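Local coordinates for protein thymidylate synthase 1 (Bacillus subtilis, PDB 1BKP) that probably catalyses the reductive methylation of dUMP to dTMP, with 5,10-methylenetetrahydrofolate as both methyl donor and reductant, at residues A37-N51 / L210-T224. Residues are numbered along the deposited sequence; the frame is centred on the assembly and turned at random. Where two conformers were deposited one is given.
Sequences AHTLSVISKQMRFDN and LGEYIFNIGDCHVYT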
# COMPACT_ATOMS: atom_id res chain seq x y z
N ALA A 37 22.69 3.60 16.74
CA ALA A 37 22.38 2.36 15.98
C ALA A 37 21.95 2.79 14.56
O ALA A 37 20.84 3.35 14.42
CB ALA A 37 21.24 1.59 16.70
N HIS A 38 22.82 2.61 13.57
CA HIS A 38 22.48 3.02 12.20
C HIS A 38 21.99 1.80 11.40
O HIS A 38 22.15 0.63 11.89
CB HIS A 38 23.69 3.65 11.53
CG HIS A 38 24.04 5.01 12.10
ND1 HIS A 38 23.30 6.13 11.84
CD2 HIS A 38 25.02 5.39 12.96
CE1 HIS A 38 23.78 7.16 12.53
NE2 HIS A 38 24.83 6.74 13.21
N THR A 39 21.47 2.05 10.20
CA THR A 39 20.95 0.98 9.36
C THR A 39 21.31 1.19 7.91
O THR A 39 21.85 2.25 7.58
CB THR A 39 19.41 0.97 9.36
OG1 THR A 39 18.92 2.21 8.81
CG2 THR A 39 18.85 0.80 10.77
N LEU A 40 21.28 0.10 7.14
CA LEU A 40 21.37 0.11 5.67
C LEU A 40 19.89 -0.16 5.19
O LEU A 40 19.20 -0.98 5.80
CB LEU A 40 22.24 -1.04 5.07
CG LEU A 40 23.74 -1.02 5.45
CD1 LEU A 40 24.42 -2.21 4.87
CD2 LEU A 40 24.38 0.26 5.00
N SER A 41 19.43 0.52 4.13
CA SER A 41 18.07 0.26 3.70
C SER A 41 17.94 0.39 2.22
O SER A 41 18.80 1.00 1.54
CB SER A 41 17.12 1.25 4.38
OG SER A 41 17.54 2.56 4.05
N VAL A 42 16.87 -0.23 1.72
CA VAL A 42 16.46 -0.17 0.31
C VAL A 42 14.93 0.09 0.34
O VAL A 42 14.26 -0.03 1.38
CB VAL A 42 16.71 -1.43 -0.51
CG1 VAL A 42 18.23 -1.66 -0.66
CG2 VAL A 42 15.94 -2.68 0.11
N ILE A 43 14.42 0.62 -0.75
CA ILE A 43 13.03 1.02 -0.84
C ILE A 43 12.22 0.11 -1.74
O ILE A 43 12.65 -0.19 -2.86
CB ILE A 43 12.98 2.47 -1.46
CG1 ILE A 43 13.53 3.52 -0.47
CG2 ILE A 43 11.63 2.93 -1.73
CD1 ILE A 43 13.70 4.93 -1.24
N SER A 44 11.02 -0.23 -1.26
CA SER A 44 10.06 -0.98 -1.97
C SER A 44 10.46 -2.37 -2.46
O SER A 44 10.87 -2.54 -3.60
CB SER A 44 9.44 -0.12 -3.08
OG SER A 44 8.32 -0.73 -3.65
N LYS A 45 10.23 -3.37 -1.62
CA LYS A 45 10.54 -4.78 -2.01
C LYS A 45 9.21 -5.56 -1.88
O LYS A 45 8.33 -5.19 -1.09
CB LYS A 45 11.59 -5.42 -1.03
CG LYS A 45 12.97 -4.72 -1.15
CD LYS A 45 13.63 -5.16 -2.49
CE LYS A 45 15.01 -4.67 -2.67
NZ LYS A 45 15.64 -5.51 -3.78
N GLN A 46 9.18 -6.74 -2.48
CA GLN A 46 7.96 -7.54 -2.50
C GLN A 46 8.28 -9.03 -2.44
O GLN A 46 9.20 -9.48 -3.11
CB GLN A 46 7.18 -7.28 -3.82
CG GLN A 46 5.93 -8.11 -3.86
CD GLN A 46 5.06 -7.86 -5.06
OE1 GLN A 46 5.12 -8.64 -5.99
NE2 GLN A 46 4.22 -6.83 -5.02
N MET A 47 7.53 -9.79 -1.64
CA MET A 47 7.68 -11.26 -1.63
C MET A 47 6.30 -11.77 -1.99
O MET A 47 5.29 -11.16 -1.54
CB MET A 47 8.11 -11.76 -0.22
CG MET A 47 9.56 -11.30 0.06
SD MET A 47 10.06 -11.75 1.76
CE MET A 47 9.12 -10.73 2.62
N ARG A 48 6.26 -12.84 -2.82
CA ARG A 48 4.96 -13.43 -3.23
C ARG A 48 5.09 -14.93 -3.06
O ARG A 48 6.13 -15.50 -3.44
CB ARG A 48 4.69 -13.21 -4.72
CG ARG A 48 4.77 -11.81 -5.17
CD ARG A 48 4.43 -11.74 -6.66
NE ARG A 48 3.04 -11.94 -7.11
CZ ARG A 48 2.30 -10.94 -7.65
NH1 ARG A 48 2.72 -9.68 -7.61
NH2 ARG A 48 1.10 -11.18 -8.13
N PHE A 49 4.01 -15.56 -2.61
CA PHE A 49 4.00 -17.00 -2.38
C PHE A 49 2.69 -17.55 -2.95
O PHE A 49 1.60 -16.92 -2.85
CB PHE A 49 4.05 -17.25 -0.87
CG PHE A 49 5.21 -16.60 -0.22
CD1 PHE A 49 6.45 -17.25 -0.17
CD2 PHE A 49 5.07 -15.38 0.37
CE1 PHE A 49 7.46 -16.66 0.49
CE2 PHE A 49 6.11 -14.81 1.03
CZ PHE A 49 7.27 -15.43 1.10
N ASP A 50 2.78 -18.78 -3.41
CA ASP A 50 1.60 -19.37 -4.03
C ASP A 50 0.82 -20.24 -3.03
O ASP A 50 -0.22 -20.85 -3.33
CB ASP A 50 2.05 -20.16 -5.28
CG ASP A 50 2.96 -21.33 -4.96
OD1 ASP A 50 3.29 -21.60 -3.80
OD2 ASP A 50 3.32 -22.03 -5.91
N ASN A 51 1.30 -20.24 -1.80
CA ASN A 51 0.67 -21.00 -0.74
C ASN A 51 0.81 -22.52 -0.81
O ASN A 51 0.09 -23.27 -0.10
CB ASN A 51 -0.80 -20.54 -0.49
CG ASN A 51 -0.87 -19.45 0.59
OD1 ASN A 51 -0.23 -19.59 1.63
ND2 ASN A 51 -1.62 -18.33 0.31
N LEU A 210 -7.10 -21.23 -1.07
CA LEU A 210 -6.05 -20.27 -0.87
C LEU A 210 -5.46 -19.79 -2.16
O LEU A 210 -5.04 -20.61 -3.03
CB LEU A 210 -4.87 -20.85 -0.04
CG LEU A 210 -5.10 -21.09 1.42
CD1 LEU A 210 -3.84 -21.82 1.92
CD2 LEU A 210 -5.42 -19.78 2.24
N GLY A 211 -5.41 -18.46 -2.31
CA GLY A 211 -4.80 -17.91 -3.48
C GLY A 211 -3.39 -17.51 -3.13
O GLY A 211 -2.72 -18.11 -2.27
N GLU A 212 -2.91 -16.51 -3.85
CA GLU A 212 -1.52 -16.03 -3.66
C GLU A 212 -1.39 -15.21 -2.39
O GLU A 212 -2.41 -14.70 -1.90
CB GLU A 212 -1.21 -15.13 -4.89
CG GLU A 212 0.21 -14.80 -4.98
CD GLU A 212 0.62 -14.46 -6.38
OE1 GLU A 212 -0.26 -14.14 -7.22
OE2 GLU A 212 1.85 -14.49 -6.64
N TYR A 213 -0.16 -15.07 -1.82
CA TYR A 213 0.01 -14.25 -0.60
C TYR A 213 1.19 -13.31 -0.96
O TYR A 213 2.23 -13.81 -1.39
CB TYR A 213 0.40 -15.15 0.56
CG TYR A 213 0.90 -14.37 1.77
CD1 TYR A 213 0.14 -13.38 2.38
CD2 TYR A 213 2.13 -14.67 2.31
CE1 TYR A 213 0.63 -12.73 3.54
CE2 TYR A 213 2.61 -14.04 3.46
CZ TYR A 213 1.83 -13.07 4.08
OH TYR A 213 2.25 -12.53 5.32
N ILE A 214 0.97 -12.01 -0.92
CA ILE A 214 1.95 -11.00 -1.32
C ILE A 214 2.23 -10.10 -0.10
O ILE A 214 1.31 -9.55 0.48
CB ILE A 214 1.31 -10.20 -2.46
CG1 ILE A 214 0.97 -11.17 -3.60
CG2 ILE A 214 2.24 -9.14 -2.93
CD1 ILE A 214 -0.36 -10.90 -4.21
N PHE A 215 3.50 -9.77 0.12
CA PHE A 215 3.91 -8.99 1.30
C PHE A 215 4.84 -7.91 0.78
O PHE A 215 5.88 -8.18 0.17
CB PHE A 215 4.65 -9.90 2.27
CG PHE A 215 4.88 -9.25 3.67
CD1 PHE A 215 5.89 -8.30 3.87
CD2 PHE A 215 4.02 -9.55 4.73
CE1 PHE A 215 6.06 -7.61 5.12
CE2 PHE A 215 4.14 -8.89 6.04
CZ PHE A 215 5.15 -7.92 6.24
N ASN A 216 4.37 -6.70 0.89
CA ASN A 216 5.11 -5.52 0.37
C ASN A 216 5.75 -4.78 1.49
O ASN A 216 5.09 -4.55 2.50
CB ASN A 216 4.11 -4.55 -0.24
CG ASN A 216 3.49 -5.10 -1.54
OD1 ASN A 216 4.23 -5.46 -2.46
ND2 ASN A 216 2.19 -5.36 -1.53
N ILE A 217 6.94 -4.23 1.27
CA ILE A 217 7.57 -3.47 2.38
C ILE A 217 8.10 -2.15 1.78
O ILE A 217 8.67 -2.17 0.69
CB ILE A 217 8.81 -4.15 2.96
CG1 ILE A 217 8.53 -5.57 3.46
CG2 ILE A 217 9.28 -3.39 4.23
CD1 ILE A 217 9.06 -6.57 2.50
N GLY A 218 7.83 -1.04 2.46
CA GLY A 218 8.32 0.26 1.97
C GLY A 218 9.77 0.50 2.38
O GLY A 218 10.66 0.22 1.65
N ASP A 219 10.04 0.90 3.62
CA ASP A 219 11.48 1.08 3.96
C ASP A 219 12.02 -0.26 4.52
O ASP A 219 11.65 -0.67 5.59
CB ASP A 219 11.59 2.13 5.01
CG ASP A 219 13.04 2.55 5.22
OD1 ASP A 219 13.78 1.78 5.82
OD2 ASP A 219 13.47 3.58 4.71
N CYS A 220 12.88 -0.92 3.76
CA CYS A 220 13.46 -2.19 4.13
C CYS A 220 14.82 -1.94 4.79
O CYS A 220 15.75 -1.60 4.09
CB CYS A 220 13.70 -2.89 2.83
SG CYS A 220 13.60 -4.60 2.89
N HIS A 221 14.96 -2.14 6.10
CA HIS A 221 16.27 -1.84 6.76
C HIS A 221 16.85 -2.89 7.64
O HIS A 221 16.13 -3.76 8.09
CB HIS A 221 16.15 -0.55 7.54
CG HIS A 221 15.01 -0.54 8.53
ND1 HIS A 221 15.13 -0.99 9.81
CD2 HIS A 221 13.74 -0.07 8.43
CE1 HIS A 221 14.00 -0.80 10.48
NE2 HIS A 221 13.13 -0.24 9.66
N VAL A 222 18.20 -2.87 7.76
CA VAL A 222 18.85 -3.78 8.69
C VAL A 222 19.88 -2.99 9.49
O VAL A 222 20.56 -2.08 8.95
CB VAL A 222 19.51 -5.02 8.07
CG1 VAL A 222 18.63 -5.80 7.19
CG2 VAL A 222 20.75 -4.73 7.41
N TYR A 223 19.90 -3.19 10.80
CA TYR A 223 20.89 -2.51 11.67
C TYR A 223 22.24 -3.07 11.38
O TYR A 223 22.36 -4.29 11.22
CB TYR A 223 20.55 -2.63 13.13
CG TYR A 223 19.33 -1.83 13.50
CD1 TYR A 223 18.06 -2.33 13.31
CD2 TYR A 223 19.47 -0.51 13.98
CE1 TYR A 223 16.93 -1.53 13.54
CE2 TYR A 223 18.36 0.31 14.25
CZ TYR A 223 17.09 -0.22 14.01
OH TYR A 223 16.02 0.62 14.15
N THR A 224 23.27 -2.21 11.29
CA THR A 224 24.61 -2.70 10.89
C THR A 224 25.16 -3.82 11.74
O THR A 224 25.76 -4.70 11.20
CB THR A 224 25.69 -1.52 10.88
OG1 THR A 224 25.66 -0.86 12.17
CG2 THR A 224 25.32 -0.51 9.74
O HOH W 1 25.32 1.01 14.04
O HOH W 2 6.63 -3.37 -2.89
O HOH W 3 -2.38 -20.31 -4.54
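Gly211 offers its carbonyl O to the side chain of Asn51, whose ND2 reaches it at 2.8 Å with the acceptor in the amide plane; Gln199 of helix 188-206 takes a second bond from that nitrogen. Glu212 swings across to Arg48 in a salt bridge: Arg48 NE meets Glu212 OE2 at 2.9 Å, almost straight (174°) but from above the carboxylate plane, the two flat groups lying 70° apart. A bend at chi3 (72°) turns the guanidinium so that its edge meets both Glu212 OE2 and Gln46 OE1, with Ile214 CG1 over one face; NH1 also bonds to Ser44 O of the second subunit. The Tyr213 and Phe49 rings run side by side, touching rim to rim with CD2 to CD2 at 3.6 Å. On the Ile214 face, Asn216 OD1 accepts Gln46 NE2 at 2.9 Å on a lone pair. Paired backbone bonds zip Tyr213, Phe215 and Ile217 to Phe49, Met47 and Lys45. Both strands bend together at Gly218-Asp219 and Ile43, held by Ser44 N to Gly218 O; beyond, Cys220 CB packs on Val42 CG2 at 3.5 Å. At Tyr223, the Thr39 methyl CG2 sits over the ring centre in a CH-pi contact. This long, kinked antiparallel pair belongs to the mixed sheet of the thymidylate synthase fold; the end at His221, Val222 and Tyr223 probably helps bind a dUMP shared with the second subunit, whose Arg140 packs on Thr39 and His221.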